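Local coordinates for protein 2-ON-2 hemoglobin (Agrobacterium tumefaciens, PDB 2XYK) that binds heme as a group II truncated (2-on-2) hemoglobin and probably binds and carries oxygen, at residues I85-A88 with E89-E92; T22-F25 with Y26-D30. One frame throughout, in Å; residues are numbered along the deposited sequence.

Contact 1: residues I85-A88 with E89-E92; sequences IGPA and ERDE. With HEM (protoporphyrin IX containing Fe), chain C.
Gly86 and Glu89 illustrate how a helix can be capped by its own first turn. Gly86 holds the N-cap position of helix 87-104, and Glu89 folds back to accept its amide, with Gly86 N 2.8 Å from Glu89 OE1. The bend at chi2 (71°) turns the carboxylate back toward the start of the helix, where OE1 receives the amide on its anti side. This is the glutamate half of a capping box; the N-cap glycine has no side chain to supply the reciprocal bond. Water 1 adds a second route, accepting from Ala88 N and donating to Glu89 OE1. The backbone completes the first turn, with Arg90 N 3.0 Å from Gly86 O and Asp91 N 2.8 Å from Pro87 O.

Among the charged groups, Arg90 meets Asp91 side-on: NE lies 2.7 Å and NH2 2.9 Å from Asp91 OD1, both on the same face of the carboxylate, while OD1 lies in the guanidinium plane. Pro87 CA sits over the centre of one guanidinium face. Arg90 NH1 reaches on to Gln126, and Glu92 pairs instead with Arg37 of helix 36-41.

Apolar contacts face the heme. Ile85 CG2 packs against HEM CMB at 3.7 Å, and Arg90 CA approaches HEM CBB at 3.5 Å, so this turn lines the pocket beside the methyl and vinyl groups of one pyrrole.

Chemically, Glu89 and water 1 satisfy amides that have no preceding turn to bond to, and the carboxylates of Glu89 and Asp91 near the N-terminus would probably interact favourably with the helix dipole. Two N-H groups sharing one oxygen should limit rotation of the Arg90 guanidinium above Pro87.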
ATOM      1  N   ILE A  85     -14.346   6.234  -4.951  1.00  9.89           N
ATOM      2  CA  ILE A  85     -13.033   6.825  -4.879  1.00  8.82           C
ATOM      3  C   ILE A  85     -12.935   8.002  -5.842  1.00  9.01           C
ATOM      4  O   ILE A  85     -12.772   7.820  -7.055  1.00  7.66           O
ATOM      5  CB  ILE A  85     -11.888   5.791  -5.165  1.00  8.42           C
ATOM      6  CG1 ILE A  85     -11.977   4.596  -4.198  1.00  7.67           C
ATOM      7  CG2 ILE A  85     -10.503   6.491  -5.019  1.00  5.29           C
ATOM      8  CD1 ILE A  85     -11.135   3.362  -4.563  1.00  8.35           C
ATOM      9  N   GLY A  86     -13.035   9.206  -5.282  1.00  9.34           N
ATOM     10  CA  GLY A  86     -12.792  10.440  -6.033  1.00  9.99           C
ATOM     11  C   GLY A  86     -11.393  10.981  -5.764  1.00  9.73           C
ATOM     12  O   GLY A  86     -10.608  10.332  -5.069  1.00 10.03           O
ATOM     13  N   PRO A  87     -11.089  12.196  -6.267  1.00  9.50           N
ATOM     14  CA  PRO A  87      -9.748  12.795  -6.118  1.00  9.58           C
ATOM     15  C   PRO A  87      -9.325  12.844  -4.645  1.00  9.32           C
ATOM     16  O   PRO A  87      -8.177  12.597  -4.334  1.00  9.12           O
ATOM     17  CB  PRO A  87      -9.921  14.216  -6.664  1.00  9.88           C
ATOM     18  CG  PRO A  87     -11.140  14.150  -7.564  1.00 10.09           C
ATOM     19  CD  PRO A  87     -12.030  13.081  -6.982  1.00  9.66           C
ATOM     20  N   ALA A  88     -10.271  13.119  -3.750  1.00  9.69           N
ATOM     21  CA  ALA A  88      -9.973  13.267  -2.321  1.00  9.33           C
ATOM     22  C   ALA A  88      -9.534  11.952  -1.666  1.00 10.26           C
ATOM     23  O   ALA A  88      -8.530  11.916  -0.941  1.00 10.46           O
ATOM     24  CB  ALA A  88     -11.176  13.893  -1.557  1.00  9.29           C
ATOM     25  N   GLU A  89     -10.272  10.873  -1.940  1.00  9.91           N
ATOM     26  CA  GLU A  89      -9.951   9.565  -1.371  1.00  9.99           C
ATOM     27  C   GLU A  89      -8.601   9.180  -1.909  1.00  9.38           C
ATOM     28  O   GLU A  89      -7.756   8.693  -1.167  1.00  9.33           O
ATOM     29  CB  GLU A  89     -11.020   8.493  -1.708  1.00  9.25           C
ATOM     30  CG  GLU A  89     -12.350   8.706  -0.981  1.00 11.23           C
ATOM     31  CD  GLU A  89     -13.143   9.927  -1.493  1.00 12.58           C
ATOM     32  OE1 GLU A  89     -13.012  10.249  -2.678  1.00 13.28           O
ATOM     33  OE2 GLU A  89     -13.892  10.565  -0.712  1.00 15.85           O
ATOM     34  N   ARG A  90      -8.404   9.443  -3.201  1.00  8.72           N
ATOM     35  CA  ARG A  90      -7.153   9.159  -3.886  1.00  8.29           C
ATOM     36  C   ARG A  90      -5.944   9.888  -3.284  1.00  7.36           C
ATOM     37  O   ARG A  90      -4.949   9.240  -2.984  1.00  5.24           O
ATOM     38  CB  ARG A  90      -7.280   9.440  -5.382  1.00  8.85           C
ATOM     39  CG  ARG A  90      -5.955   9.386  -6.185  1.00 10.24           C
ATOM     40  CD  ARG A  90      -6.118  10.285  -7.451  1.00 12.76           C
ATOM     41  NE  ARG A  90      -5.920  11.718  -7.156  1.00 11.86           N
ATOM     42  CZ  ARG A  90      -6.427  12.721  -7.870  1.00 10.97           C
ATOM     43  NH1 ARG A  90      -7.198  12.475  -8.918  1.00 10.65           N
ATOM     44  NH2 ARG A  90      -6.159  13.981  -7.535  1.00  9.29           N
ATOM     45  N   ASP A  91      -6.009  11.218  -3.148  1.00  7.51           N
ATOM     46  CA  ASP A  91      -4.839  11.979  -2.676  1.00  7.34           C
ATOM     47  C   ASP A  91      -4.545  11.740  -1.190  1.00  6.29           C
ATOM     48  O   ASP A  91      -3.393  11.855  -0.749  1.00  5.50           O
ATOM     49  CB  ASP A  91      -5.018  13.478  -2.910  1.00  8.51           C
ATOM     50  CG  ASP A  91      -5.079  13.837  -4.379  1.00 11.87           C
ATOM     51  OD1 ASP A  91      -4.611  13.039  -5.238  1.00 16.92           O
ATOM     52  OD2 ASP A  91      -5.613  14.919  -4.672  1.00 13.66           O
ATOM     53  N   GLU A  92      -5.588  11.428  -0.420  1.00  6.56           N
ATOM     54  CA  GLU A  92      -5.452  11.137   1.016  1.00  6.85           C
ATOM     55  C   GLU A  92      -4.856   9.760   1.291  1.00  6.88           C
ATOM     56  O   GLU A  92      -4.141   9.586   2.288  1.00  7.75           O
ATOM     57  CB  GLU A  92      -6.793  11.302   1.734  1.00  7.10           C
ATOM     58  CG  GLU A  92      -7.246  12.770   1.804  1.00  9.84           C
ATOM     59  CD  GLU A  92      -8.627  12.931   2.453  1.00  8.42           C
ATOM     60  OE1 GLU A  92      -9.145  11.964   3.038  1.00  8.85           O
ATOM     61  OE2 GLU A  92      -9.172  14.033   2.385  1.00 12.28           O
TER
HETATM   62  CHA HEM C 700      -8.555  -2.630  -0.706  1.00  7.93           C
HETATM   63  CHB HEM C 700      -9.087   2.258  -0.949  1.00  7.46           C
HETATM   64  CHC HEM C 700      -5.221   2.395  -3.932  1.00  7.57           C
HETATM   65  CHD HEM C 700      -4.118  -2.149  -2.697  1.00  9.33           C
HETATM   66  C1A HEM C 700      -9.067  -1.344  -0.577  1.00  7.85           C
HETATM   67  C2A HEM C 700     -10.335  -0.984   0.034  1.00  7.38           C
HETATM   68  C3A HEM C 700     -10.490   0.343  -0.037  1.00  8.30           C
HETATM   69  C4A HEM C 700      -9.314   0.901  -0.685  1.00  8.68           C
HETATM   70  CMA HEM C 700     -11.683   1.219   0.468  1.00  7.20           C
HETATM   71  CAA HEM C 700     -11.304  -2.028   0.645  1.00 10.55           C
HETATM   72  CBA HEM C 700     -10.741  -2.421   2.033  1.00 18.79           C
HETATM   73  CGA HEM C 700     -11.126  -3.819   2.517  1.00 24.03           C
HETATM   74  O1A HEM C 700     -11.662  -4.680   1.759  1.00 27.20           O
HETATM   75  O2A HEM C 700     -10.873  -4.102   3.713  1.00 25.49           O
HETATM   76  C1B HEM C 700      -8.112   2.742  -1.809  1.00  7.48           C
HETATM   77  C2B HEM C 700      -7.919   4.110  -2.282  1.00  6.91           C
HETATM   78  C3B HEM C 700      -6.845   4.118  -3.105  1.00  8.46           C
HETATM   79  C4B HEM C 700      -6.324   2.767  -3.175  1.00  9.28           C
HETATM   80  CMB HEM C 700      -8.766   5.339  -1.912  1.00  4.60           C
HETATM   81  CAB HEM C 700      -6.213   5.305  -3.880  1.00  6.61           C
HETATM   82  CBB HEM C 700      -6.814   5.801  -4.965  1.00  8.47           C
HETATM   83  C1C HEM C 700      -4.556   1.204  -3.834  1.00  7.39           C
HETATM   84  C2C HEM C 700      -3.285   0.899  -4.434  1.00  7.54           C
HETATM   85  C3C HEM C 700      -2.954  -0.355  -4.092  1.00  6.45           C
HETATM   86  C4C HEM C 700      -4.031  -0.881  -3.265  1.00  8.91           C
HETATM   87  CMC HEM C 700      -2.516   1.922  -5.306  1.00  8.25           C
HETATM   88  CAC HEM C 700      -1.669  -1.124  -4.515  1.00  8.65           C
HETATM   89  CBC HEM C 700      -0.446  -0.597  -4.275  1.00  6.69           C
HETATM   90  C1D HEM C 700      -5.222  -2.758  -2.128  1.00 10.83           C
HETATM   91  C2D HEM C 700      -5.375  -4.176  -1.834  1.00  7.19           C
HETATM   92  C3D HEM C 700      -6.756  -4.319  -1.219  1.00  9.78           C
HETATM   93  C4D HEM C 700      -7.312  -2.989  -1.197  1.00 10.62           C
HETATM   94  CMD HEM C 700      -4.336  -5.295  -2.086  1.00  9.87           C
HETATM   95  CAD HEM C 700      -7.435  -5.622  -0.725  1.00  9.59           C
HETATM   96  CBD HEM C 700      -8.174  -6.138  -1.966  1.00 13.31           C
HETATM   97  CGD HEM C 700      -9.064  -7.315  -1.635  1.00 12.77           C
HETATM   98  O1D HEM C 700     -10.202  -7.117  -1.131  1.00 11.84           O
HETATM   99  O2D HEM C 700      -8.605  -8.450  -1.875  1.00 13.39           O
HETATM  100  NA  HEM C 700      -8.468  -0.173  -1.002  1.00  9.79           N
HETATM  101  NB  HEM C 700      -7.106   1.965  -2.364  1.00  6.66           N
HETATM  102  NC  HEM C 700      -4.993   0.105  -3.137  1.00  6.69           N
HETATM  103  ND  HEM C 700      -6.375  -2.107  -1.730  1.00  9.32           N
HETATM  104 FE   HEM C 700      -6.731  -0.079  -2.087  1.00  8.01          FE
HETATM  105  O   HOH W   1     -13.377  13.203  -3.685  1.00 21.21           O
HETATM  106  O   HOH W   2      -5.714   0.248  -0.474  1.00  4.23           O

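Contact 2: residues T22-F25 with Y26-D30; sequences TRRF and YELMD
Different first torsions bring two successive aromatic residues together: Phe25 has CG opposite its backbone N (chi1 176°), whereas Tyr26 carries CG beside its own N (chi1 -71°). The rings consequently form a T-shaped (edge-to-face) pair, the Phe25 edge directed at the Tyr26 face, with planes at 75° and centroids 4.9 Å apart. Phe25 CD2 stands over the centre of the tyrosine ring, 3.7 Å from Tyr26 CE2. At the rim of that ring lies the Thr22 methyl, CG2 being 3.7 Å from Tyr26 CE2. The Met29 methyl extends the apolar cluster, its CE 3.5 Å from Phe25 CE2.

On another side of the helix, a bend at chi2 brings the Arg24 guanidinium alongside the next turn. Its NH1 bonds to Glu27 OE1 at 2.9 Å in a salt bridge, approaching from above the carboxylate, while Leu28 CD2 rests over the guanidinium face, 3.4 Å from Arg24 NH2. Arg24 NE has a second acidic partner, Glu103 of helix 87-104.

Backbone bonds run from residue to residue four places on, the Tyr26 N to Thr22 O bond being weak. Phe25 packs against Trp93 and Phe53, and Tyr26 touches helix 47-60. This aromatic packing fits the 2-on-2 globin fold, in which helix 14-31 corresponds to helix B, the antiparallel partner of helix E (47-60), and here also meets helix G (87-104).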
ATOM      1  N   THR A  22       2.881  -1.167   6.482  1.00  7.43           N
ATOM      2  CA  THR A  22       1.438  -1.335   6.373  1.00  9.68           C
ATOM      3  C   THR A  22       0.746  -0.887   7.677  1.00 10.04           C
ATOM      4  O   THR A  22      -0.326  -0.291   7.629  1.00 10.02           O
ATOM      5  CB  THR A  22       1.096  -2.803   6.013  1.00  9.89           C
ATOM      6  OG1 THR A  22       1.829  -3.180   4.835  1.00 13.06           O
ATOM      7  CG2 THR A  22      -0.387  -2.980   5.720  1.00 14.62           C
ATOM      8  N   ARG A  23       1.370  -1.181   8.827  1.00 10.43           N
ATOM      9  CA  ARG A  23       0.874  -0.734  10.131  1.00 10.12           C
ATOM     10  C   ARG A  23       0.819   0.767  10.216  1.00 10.01           C
ATOM     11  O   ARG A  23      -0.189   1.310  10.668  1.00 10.42           O
ATOM     12  CB  ARG A  23       1.708  -1.278  11.302  1.00  9.13           C
ATOM     13  CG  ARG A  23       1.218  -0.872  12.737  1.00 11.59           C
ATOM     14  CD  ARG A  23      -0.099  -1.570  13.141  1.00 17.86           C
ATOM     15  NE  ARG A  23      -0.057  -3.007  12.873  1.00 22.06           N
ATOM     16  CZ  ARG A  23       0.211  -3.958  13.767  1.00 24.84           C
ATOM     17  NH1 ARG A  23       0.455  -3.667  15.045  1.00 25.24           N
ATOM     18  NH2 ARG A  23       0.227  -5.225  13.378  1.00 26.53           N
ATOM     19  N   ARG A  24       1.913   1.434   9.826  1.00  9.73           N
ATOM     20  CA  ARG A  24       1.976   2.888   9.894  1.00  9.74           C
ATOM     21  C   ARG A  24       0.985   3.552   8.922  1.00  9.51           C
ATOM     22  O   ARG A  24       0.460   4.617   9.223  1.00  9.55           O
ATOM     23  CB  ARG A  24       3.410   3.387   9.616  1.00 10.30           C
ATOM     24  CG  ARG A  24       3.604   4.914   9.786  1.00 11.89           C
ATOM     25  CD  ARG A  24       3.239   5.357  11.241  1.00 19.61           C
ATOM     26  NE  ARG A  24       3.476   6.789  11.478  1.00 24.28           N
ATOM     27  CZ  ARG A  24       2.842   7.538  12.384  1.00 23.63           C
ATOM     28  NH1 ARG A  24       1.885   7.021  13.142  1.00 22.58           N
ATOM     29  NH2 ARG A  24       3.160   8.824  12.511  1.00 24.79           N
ATOM     30  N   PHE A  25       0.776   2.942   7.749  1.00  9.05           N
ATOM     31  CA  PHE A  25      -0.191   3.438   6.744  1.00  9.22           C
ATOM     32  C   PHE A  25      -1.625   3.547   7.278  1.00  8.31           C
ATOM     33  O   PHE A  25      -2.251   4.589   7.148  1.00  8.47           O
ATOM     34  CB  PHE A  25      -0.172   2.529   5.510  1.00  9.53           C
ATOM     35  CG  PHE A  25      -1.191   2.890   4.455  1.00 10.21           C
ATOM     36  CD1 PHE A  25      -1.096   4.092   3.751  1.00  8.85           C
ATOM     37  CD2 PHE A  25      -2.222   1.999   4.130  1.00  9.83           C
ATOM     38  CE1 PHE A  25      -2.038   4.427   2.752  1.00  5.31           C
ATOM     39  CE2 PHE A  25      -3.167   2.330   3.140  1.00 10.30           C
ATOM     40  CZ  PHE A  25      -3.064   3.545   2.452  1.00  6.20           C
ATOM     41  N   TYR A  26      -2.140   2.461   7.864  1.00  8.42           N
ATOM     42  CA  TYR A  26      -3.508   2.435   8.404  1.00  8.49           C
ATOM     43  C   TYR A  26      -3.619   3.293   9.674  1.00  9.48           C
ATOM     44  O   TYR A  26      -4.644   3.917   9.900  1.00 10.39           O
ATOM     45  CB  TYR A  26      -4.018   0.990   8.605  1.00  6.51           C
ATOM     46  CG  TYR A  26      -4.285   0.335   7.262  1.00  6.71           C
ATOM     47  CD1 TYR A  26      -5.381   0.694   6.513  1.00  6.46           C
ATOM     48  CD2 TYR A  26      -3.382  -0.570   6.712  1.00  4.69           C
ATOM     49  CE1 TYR A  26      -5.601   0.154   5.259  1.00  6.93           C
ATOM     50  CE2 TYR A  26      -3.604  -1.137   5.473  1.00  6.46           C
ATOM     51  CZ  TYR A  26      -4.705  -0.762   4.748  1.00  6.89           C
ATOM     52  OH  TYR A  26      -4.922  -1.309   3.515  1.00  6.36           O
ATOM     53  N   GLU A  27      -2.547   3.346  10.468  1.00 10.25           N
ATOM     54  CA  GLU A  27      -2.471   4.262  11.624  1.00 12.61           C
ATOM     55  C   GLU A  27      -2.627   5.727  11.206  1.00 10.94           C
ATOM     56  O   GLU A  27      -3.493   6.448  11.731  1.00 11.35           O
ATOM     57  CB  GLU A  27      -1.135   4.068  12.335  1.00 12.40           C
ATOM     58  CG  GLU A  27      -1.005   4.750  13.678  1.00 17.23           C
ATOM     59  CD  GLU A  27       0.428   4.625  14.247  1.00 19.42           C
ATOM     60  OE1 GLU A  27       1.348   4.218  13.495  1.00 23.80           O
ATOM     61  OE2 GLU A  27       0.628   4.938  15.452  1.00 27.73           O
ATOM     62  N   LEU A  28      -1.799   6.173  10.256  1.00  9.22           N
ATOM     63  CA  LEU A  28      -1.956   7.534   9.718  1.00  8.91           C
ATOM     64  C   LEU A  28      -3.366   7.749   9.136  1.00  8.50           C
ATOM     65  O   LEU A  28      -3.949   8.808   9.299  1.00  8.88           O
ATOM     66  CB  LEU A  28      -0.868   7.859   8.680  1.00  7.73           C
ATOM     67  CG  LEU A  28       0.571   8.000   9.222  1.00  9.23           C
ATOM     68  CD1 LEU A  28       1.560   8.095   8.077  1.00  6.40           C
ATOM     69  CD2 LEU A  28       0.738   9.199  10.207  1.00  9.41           C
ATOM     70  N   MET A  29      -3.918   6.725   8.484  1.00  8.45           N
ATOM     71  CA  MET A  29      -5.234   6.842   7.850  1.00  9.16           C
ATOM     72  C   MET A  29      -6.325   7.012   8.908  1.00  8.66           C
ATOM     73  O   MET A  29      -7.289   7.729   8.702  1.00  9.71           O
ATOM     74  CB  MET A  29      -5.525   5.629   6.961  1.00  7.38           C
ATOM     75  CG  MET A  29      -6.734   5.850   6.054  1.00  9.96           C
ATOM     76  SD  MET A  29      -7.428   4.343   5.391  1.00 10.54           S
ATOM     77  CE  MET A  29      -6.039   3.755   4.425  1.00  6.15           C
ATOM     78  N   ASP A  30      -6.119   6.364  10.054  1.00  9.98           N
ATOM     79  CA  ASP A  30      -7.048   6.385  11.169  1.00 10.24           C
ATOM     80  C   ASP A  30      -6.910   7.614  12.085  1.00 10.85           C
ATOM     81  O   ASP A  30      -7.840   7.926  12.837  1.00 11.56           O
ATOM     82  CB  ASP A  30      -6.902   5.086  11.975  1.00  9.68           C
ATOM     83  CG  ASP A  30      -8.177   4.726  12.731  1.00 12.85           C
ATOM     84  OD1 ASP A  30      -9.291   5.075  12.260  1.00 10.91           O
ATOM     85  OD2 ASP A  30      -8.067   4.107  13.806  1.00 18.71           O
TER

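Overall arrangement
Contact 1 and contact 2 sit about 16 Å apart, centre to centre; their nearest atoms are about 6 Å apart and do not touch. Contact 1 borders the heme near the iron-binding His80, whose side chain is about 4 Å from that of Ile85. Contact 2 approaches from the side of the iron-bound water: Tyr26 OH is 4.4 Å from water 2, a placement consistent with the helix B tyrosine common in the distal pockets of this subfamily. A second tie runs through helix 87-104, which starts in residues 85-92 and, farther along, presents Trp93 and Cys96 to Phe25. Contact 1 thus lines the heme edge on the His80 side, while Tyr26 of contact 2 looks toward the iron-bound water.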